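Local coordinates for putative immunoglobulin-blocking virulence protein (Mycoplasma mycoides subsp. capri, PDB 7ADK) that probably binds and blocks host immunoglobulins as a mycoplasma virulence factor, and assembles with a lipoprotein, at residues L419-S424 with E434-L439; E427-S432 with K464-A469. One frame throughout, in Å; residues are numbered along the deposited sequence.

Contact 1. Residues L419-S424 with E434-L439; sequences LDLDVS and ELIEKL
Leu421 and Ile436 make the closest apolar contact between strand 415-422 and the helix that follows it, with Leu421 CD1 lying 4.0 Å from Ile436 CD1. Both are branched and wholly hydrocarbon, as suits a buried seam; their side chains run at a slant to one another and meet through terminal methyls. Leu435 supplies the second patch. Its CG stands trans to the backbone N (chi1 -171°), which carries the methyls out towards the strand, where CD2 comes within 4.4 Å of Leu419 CD1 and 4.5 Å of Leu421 CD2. One helix leucine thus bridges two strand leucines spaced two residues apart, and Ile396 and Phe398 of the adjacent strand 396-403 extend the apolar layer.

The polar interactions lie elsewhere. Asp420 and Asp422 alternate with the leucines and take no part in the seam; Asp420 OD2 forms a salt bridge with Arg397. At the end of the strand, Asp422 OD1 accepts from Ser424 OG (2.6 Å) and from Ser424 N (3.2 Å), both arriving from the same face of the carboxylate, and Asn453 of strand 448-454 is a further partner of this oxygen. The bond to Ser424 N closes an Asx turn, for which aspartate is well suited.

Strand and helix segments run nearly antiparallel, at 165° with axes 11.5 Å apart, the arrangement of a strand and its crossover helix in a beta-alpha-beta unit, here completed by strand 448-454.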
loop_
_atom_site.group_PDB
_atom_site.type_symbol
_atom_site.label_atom_id
_atom_site.label_comp_id
_atom_site.label_asym_id
_atom_site.label_seq_id
_atom_site.Cartn_x
_atom_site.Cartn_y
_atom_site.Cartn_z
ATOM N N LEU A 419 -21.961 -24.469 -14.215
ATOM C CA LEU A 419 -22.358 -23.089 -14.463
ATOM C C LEU A 419 -21.281 -22.134 -13.934
ATOM O O LEU A 419 -20.964 -22.149 -12.747
ATOM C CB LEU A 419 -23.742 -22.876 -13.835
ATOM C CG LEU A 419 -24.303 -21.450 -13.877
ATOM C CD1 LEU A 419 -24.233 -20.825 -15.262
ATOM C CD2 LEU A 419 -25.751 -21.454 -13.455
ATOM N N ASP A 420 -20.753 -21.299 -14.827
ATOM C CA ASP A 420 -19.722 -20.274 -14.630
ATOM C C ASP A 420 -20.393 -18.892 -14.691
ATOM O O ASP A 420 -20.976 -18.511 -15.706
ATOM C CB ASP A 420 -18.630 -20.532 -15.694
ATOM C CG ASP A 420 -17.650 -19.406 -16.079
ATOM O OD1 ASP A 420 -17.635 -18.325 -15.458
ATOM O OD2 ASP A 420 -16.846 -19.626 -17.014
ATOM N N LEU A 421 -20.363 -18.148 -13.578
ATOM C CA LEU A 421 -20.891 -16.785 -13.438
ATOM C C LEU A 421 -19.762 -15.818 -13.065
ATOM O O LEU A 421 -19.335 -15.769 -11.910
ATOM C CB LEU A 421 -21.995 -16.765 -12.363
ATOM C CG LEU A 421 -23.328 -17.377 -12.813
ATOM C CD1 LEU A 421 -24.178 -17.772 -11.617
ATOM C CD2 LEU A 421 -24.131 -16.390 -13.640
ATOM N N ASP A 422 -19.304 -15.016 -14.024
ATOM C CA ASP A 422 -18.343 -13.940 -13.778
ATOM C C ASP A 422 -19.062 -12.697 -13.255
ATOM O O ASP A 422 -19.475 -11.828 -14.017
ATOM C CB ASP A 422 -17.531 -13.632 -15.042
ATOM C CG ASP A 422 -16.555 -12.463 -14.842
ATOM O OD1 ASP A 422 -16.263 -12.079 -13.682
ATOM O OD2 ASP A 422 -16.068 -11.914 -15.852
ATOM N N VAL A 423 -19.217 -12.585 -11.940
ATOM C CA VAL A 423 -19.977 -11.499 -11.303
ATOM C C VAL A 423 -19.212 -10.176 -11.230
ATOM O O VAL A 423 -19.728 -9.199 -10.690
ATOM C CB VAL A 423 -20.580 -11.931 -9.955
ATOM C CG1 VAL A 423 -21.691 -12.952 -10.195
ATOM C CG2 VAL A 423 -19.552 -12.532 -8.996
ATOM N N SER A 424 -18.016 -10.078 -11.823
ATOM C CA SER A 424 -17.428 -8.777 -12.163
ATOM C C SER A 424 -18.154 -8.113 -13.332
ATOM O O SER A 424 -18.141 -6.887 -13.435
ATOM C CB SER A 424 -15.942 -8.880 -12.478
ATOM O OG SER A 424 -15.702 -9.519 -13.709
ATOM N N GLU A 434 -31.859 -14.770 -11.166
ATOM C CA GLU A 434 -32.939 -15.132 -12.086
ATOM C C GLU A 434 -32.616 -16.432 -12.826
ATOM O O GLU A 434 -33.443 -17.332 -12.900
ATOM C CB GLU A 434 -33.195 -14.001 -13.096
ATOM C CG GLU A 434 -33.401 -12.610 -12.485
ATOM C CD GLU A 434 -34.501 -12.503 -11.448
ATOM O OE1 GLU A 434 -35.490 -13.268 -11.486
ATOM O OE2 GLU A 434 -34.388 -11.621 -10.588
ATOM N N LEU A 435 -31.381 -16.571 -13.306
ATOM C CA LEU A 435 -30.888 -17.735 -14.022
ATOM C C LEU A 435 -30.793 -18.962 -13.113
ATOM O O LEU A 435 -31.256 -20.029 -13.495
ATOM C CB LEU A 435 -29.539 -17.361 -14.653
ATOM C CG LEU A 435 -28.982 -18.414 -15.614
ATOM C CD1 LEU A 435 -29.800 -18.504 -16.889
ATOM C CD2 LEU A 435 -27.568 -18.042 -16.002
ATOM N N ILE A 436 -30.255 -18.806 -11.907
ATOM C CA ILE A 436 -30.185 -19.875 -10.917
ATOM C C ILE A 436 -31.583 -20.424 -10.610
ATOM O O ILE A 436 -31.731 -21.628 -10.434
ATOM C CB ILE A 436 -29.429 -19.361 -9.670
ATOM C CG1 ILE A 436 -27.917 -19.308 -9.955
ATOM C CG2 ILE A 436 -29.708 -20.219 -8.441
ATOM C CD1 ILE A 436 -27.104 -18.454 -8.989
ATOM N N GLU A 437 -32.624 -19.589 -10.575
ATOM C CA GLU A 437 -34.006 -20.050 -10.399
ATOM C C GLU A 437 -34.664 -20.600 -11.676
ATOM O O GLU A 437 -35.350 -21.618 -11.598
ATOM C CB GLU A 437 -34.865 -18.948 -9.770
ATOM C CG GLU A 437 -34.570 -18.710 -8.279
ATOM C CD GLU A 437 -34.982 -19.867 -7.345
ATOM O OE1 GLU A 437 -34.727 -19.781 -6.122
ATOM O OE2 GLU A 437 -35.547 -20.888 -7.803
ATOM N N LYS A 438 -34.445 -20.012 -12.863
ATOM C CA LYS A 438 -34.988 -20.557 -14.115
ATOM C C LYS A 438 -34.418 -21.940 -14.439
ATOM O O LYS A 438 -35.188 -22.818 -14.808
ATOM C CB LYS A 438 -34.885 -19.555 -15.278
ATOM C CG LYS A 438 -36.113 -18.633 -15.296
ATOM C CD LYS A 438 -36.235 -17.709 -16.507
ATOM C CE LYS A 438 -35.521 -16.378 -16.345
ATOM N NZ LYS A 438 -35.895 -15.403 -17.376
ATOM N N LEU A 439 -33.133 -22.193 -14.192
ATOM C CA LEU A 439 -32.568 -23.539 -14.318
ATOM C C LEU A 439 -33.199 -24.515 -13.299
ATOM O O LEU A 439 -33.467 -25.662 -13.647
ATOM C CB LEU A 439 -31.033 -23.490 -14.217
ATOM C CG LEU A 439 -30.232 -23.183 -15.498
ATOM C CD1 LEU A 439 -30.323 -24.302 -16.511
ATOM C CD2 LEU A 439 -30.641 -21.919 -16.207
#

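Contact 2. Residues E427-S432 with K464-A469; sequences EAYRRS and KDILGA
Tyr429 and Ile466 meet because of their torsions: Tyr429 CG is trans to its backbone N (chi1 -176°), swinging the ring out beside the helix, while Ile466 CG1 is trans to its carbonyl carbon and an extended chi2 (161°) carries CD1 on to the ring. The two side chains cross at about a right angle, with Ile466 CD1 3.4 Å from Tyr429 CE1. Tyrosine fits this partly exposed spot because its carbon ring can pack on isoleucine while its hydroxyl, OH, hydrogen-bonds to the backbone oxygen of Ala462, just ahead of the short helix 464-467.

Ser432, three residues further along, brings a small side chain against the same isoleucine: its OG is 3.4 Å from Ile466 CD1 and 3.7 Å from Ile466 CG1. That hydroxyl is buried next to hydrocarbon, and its polarity is met within its own helix, where Ser432 OG donates to Tyr429 O at 2.9 Å, tilted 26° from the carbonyl plane. One methyl, Ile466 CD1, thus touches both the tyrosine ring and the compact serine, whose CA is nearest its own across the contact.

The contact packs helix 426-442 against the short helix 464-467, which lies on the connection between parallel strands 448-454 and 473-481. Beyond it, Lys464 forms a salt bridge with Asp557 and packs on Glu680 of the lipoprotein chain.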
loop_
_atom_site.group_PDB
_atom_site.type_symbol
_atom_site.label_atom_id
_atom_site.label_comp_id
_atom_site.label_asym_id
_atom_site.label_seq_id
_atom_site.Cartn_x
_atom_site.Cartn_y
_atom_site.Cartn_z
ATOM N N GLU A 427 -24.276 -7.718 -16.184
ATOM C CA GLU A 427 -25.360 -8.565 -16.679
ATOM C C GLU A 427 -25.395 -9.902 -15.925
ATOM O O GLU A 427 -26.428 -10.269 -15.371
ATOM C CB GLU A 427 -25.226 -8.761 -18.189
ATOM C CG GLU A 427 -26.359 -9.580 -18.820
ATOM C CD GLU A 427 -27.725 -8.897 -18.901
ATOM O OE1 GLU A 427 -27.933 -7.812 -18.318
ATOM O OE2 GLU A 427 -28.619 -9.451 -19.573
ATOM N N ALA A 428 -24.262 -10.607 -15.804
ATOM C CA ALA A 428 -24.199 -11.833 -15.009
ATOM C C ALA A 428 -24.589 -11.606 -13.543
ATOM O O ALA A 428 -25.289 -12.433 -12.972
ATOM C CB ALA A 428 -22.806 -12.446 -15.081
ATOM N N TYR A 429 -24.208 -10.495 -12.913
ATOM C CA TYR A 429 -24.631 -10.212 -11.543
ATOM C C TYR A 429 -26.136 -9.923 -11.456
ATOM O O TYR A 429 -26.825 -10.556 -10.659
ATOM C CB TYR A 429 -23.774 -9.100 -10.944
ATOM C CG TYR A 429 -24.080 -8.800 -9.496
ATOM C CD1 TYR A 429 -23.795 -9.757 -8.512
ATOM C CD2 TYR A 429 -24.656 -7.572 -9.128
ATOM C CE1 TYR A 429 -24.070 -9.487 -7.162
ATOM C CE2 TYR A 429 -24.933 -7.300 -7.776
ATOM C CZ TYR A 429 -24.636 -8.257 -6.787
ATOM O OH TYR A 429 -24.876 -7.983 -5.483
ATOM N N ARG A 430 -26.671 -9.051 -12.317
ATOM C CA ARG A 430 -28.111 -8.761 -12.450
ATOM C C ARG A 430 -28.948 -10.024 -12.658
ATOM O O ARG A 430 -29.990 -10.185 -12.028
ATOM C CB ARG A 430 -28.292 -7.783 -13.625
ATOM C CG ARG A 430 -29.738 -7.533 -14.064
ATOM C CD ARG A 430 -29.776 -6.702 -15.349
ATOM N NE ARG A 430 -31.126 -6.711 -15.942
ATOM C CZ ARG A 430 -31.529 -7.296 -17.054
ATOM N NH1 ARG A 430 -30.736 -7.902 -17.879
ATOM N NH2 ARG A 430 -32.783 -7.288 -17.366
ATOM N N ARG A 431 -28.502 -10.922 -13.538
ATOM C CA ARG A 431 -29.252 -12.115 -13.938
ATOM C C ARG A 431 -28.949 -13.370 -13.133
ATOM O O ARG A 431 -29.756 -14.284 -13.182
ATOM C CB ARG A 431 -29.072 -12.370 -15.432
ATOM C CG ARG A 431 -29.721 -11.247 -16.249
ATOM C CD ARG A 431 -29.914 -11.635 -17.708
ATOM N NE ARG A 431 -30.830 -12.769 -17.872
ATOM C CZ ARG A 431 -30.958 -13.503 -18.948
ATOM N NH1 ARG A 431 -30.301 -13.240 -20.023
ATOM N NH2 ARG A 431 -31.756 -14.510 -18.954
ATOM N N SER A 432 -27.858 -13.438 -12.380
ATOM C CA SER A 432 -27.449 -14.643 -11.648
ATOM C C SER A 432 -28.581 -15.252 -10.828
ATOM O O SER A 432 -28.873 -16.428 -10.996
ATOM C CB SER A 432 -26.248 -14.376 -10.737
ATOM O OG SER A 432 -26.469 -13.298 -9.849
ATOM N N LYS A 464 -25.835 -12.794 -0.313
ATOM C CA LYS A 464 -26.784 -13.597 0.485
ATOM C C LYS A 464 -28.075 -13.925 -0.280
ATOM O O LYS A 464 -28.601 -15.020 -0.126
ATOM C CB LYS A 464 -27.093 -12.925 1.845
ATOM C CG LYS A 464 -25.920 -12.895 2.838
ATOM C CD LYS A 464 -26.320 -12.408 4.239
ATOM C CE LYS A 464 -25.146 -12.405 5.233
ATOM N NZ LYS A 464 -25.520 -11.948 6.594
ATOM N N ASP A 465 -28.534 -13.048 -1.172
ATOM C CA ASP A 465 -29.705 -13.271 -2.033
ATOM C C ASP A 465 -29.453 -14.254 -3.196
ATOM O O ASP A 465 -30.374 -14.929 -3.647
ATOM C CB ASP A 465 -30.199 -11.925 -2.577
ATOM C CG ASP A 465 -30.593 -10.906 -1.505
ATOM O OD1 ASP A 465 -30.836 -11.279 -0.333
ATOM O OD2 ASP A 465 -30.684 -9.704 -1.838
ATOM N N ILE A 466 -28.212 -14.352 -3.668
ATOM C CA ILE A 466 -27.783 -15.236 -4.761
ATOM C C ILE A 466 -27.435 -16.627 -4.225
ATOM O O ILE A 466 -27.964 -17.628 -4.699
ATOM C CB ILE A 466 -26.596 -14.596 -5.525
ATOM C CG1 ILE A 466 -27.013 -13.283 -6.213
ATOM C CG2 ILE A 466 -26.034 -15.559 -6.576
ATOM C CD1 ILE A 466 -25.851 -12.386 -6.593
ATOM N N LEU A 467 -26.568 -16.697 -3.215
ATOM C CA LEU A 467 -26.216 -17.949 -2.546
ATOM C C LEU A 467 -27.439 -18.605 -1.894
ATOM O O LEU A 467 -27.567 -19.820 -1.945
ATOM C CB LEU A 467 -25.091 -17.683 -1.530
ATOM C CG LEU A 467 -23.655 -17.984 -2.003
ATOM C CD1 LEU A 467 -23.330 -17.471 -3.399
ATOM C CD2 LEU A 467 -22.668 -17.348 -1.038
ATOM N N GLY A 468 -28.379 -17.823 -1.364
ATOM C CA GLY A 468 -29.659 -18.314 -0.853
ATOM C C GLY A 468 -30.653 -18.800 -1.913
ATOM O O GLY A 468 -31.605 -19.486 -1.561
ATOM N N ALA A 469 -30.473 -18.441 -3.185
ATOM C CA ALA A 469 -31.300 -18.914 -4.299
ATOM C C ALA A 469 -30.843 -20.256 -4.885
ATOM O O ALA A 469 -31.626 -20.932 -5.549
ATOM C CB ALA A 469 -31.307 -17.842 -5.380
#

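How the contacts relate
The two contacts lie about 7 Å apart, centre to centre, and share helix 426-442. Along the chain their segments alternate: 419-424, 427-432, 434-439 and then 464-469. In contact 1 the helix is laid against its preceding strand in the mixed sheet; in contact 2 an earlier part of it meets the short helix 464-467 from the next crossover. They join through Ile436, whose CD1 lies 3.9 Å from Ile466 CG2, and through Ala428, whose CB is 3.6 Å from Asp422 O. Two successive crossover connections of the sheet are thereby packed against each other, mostly buried.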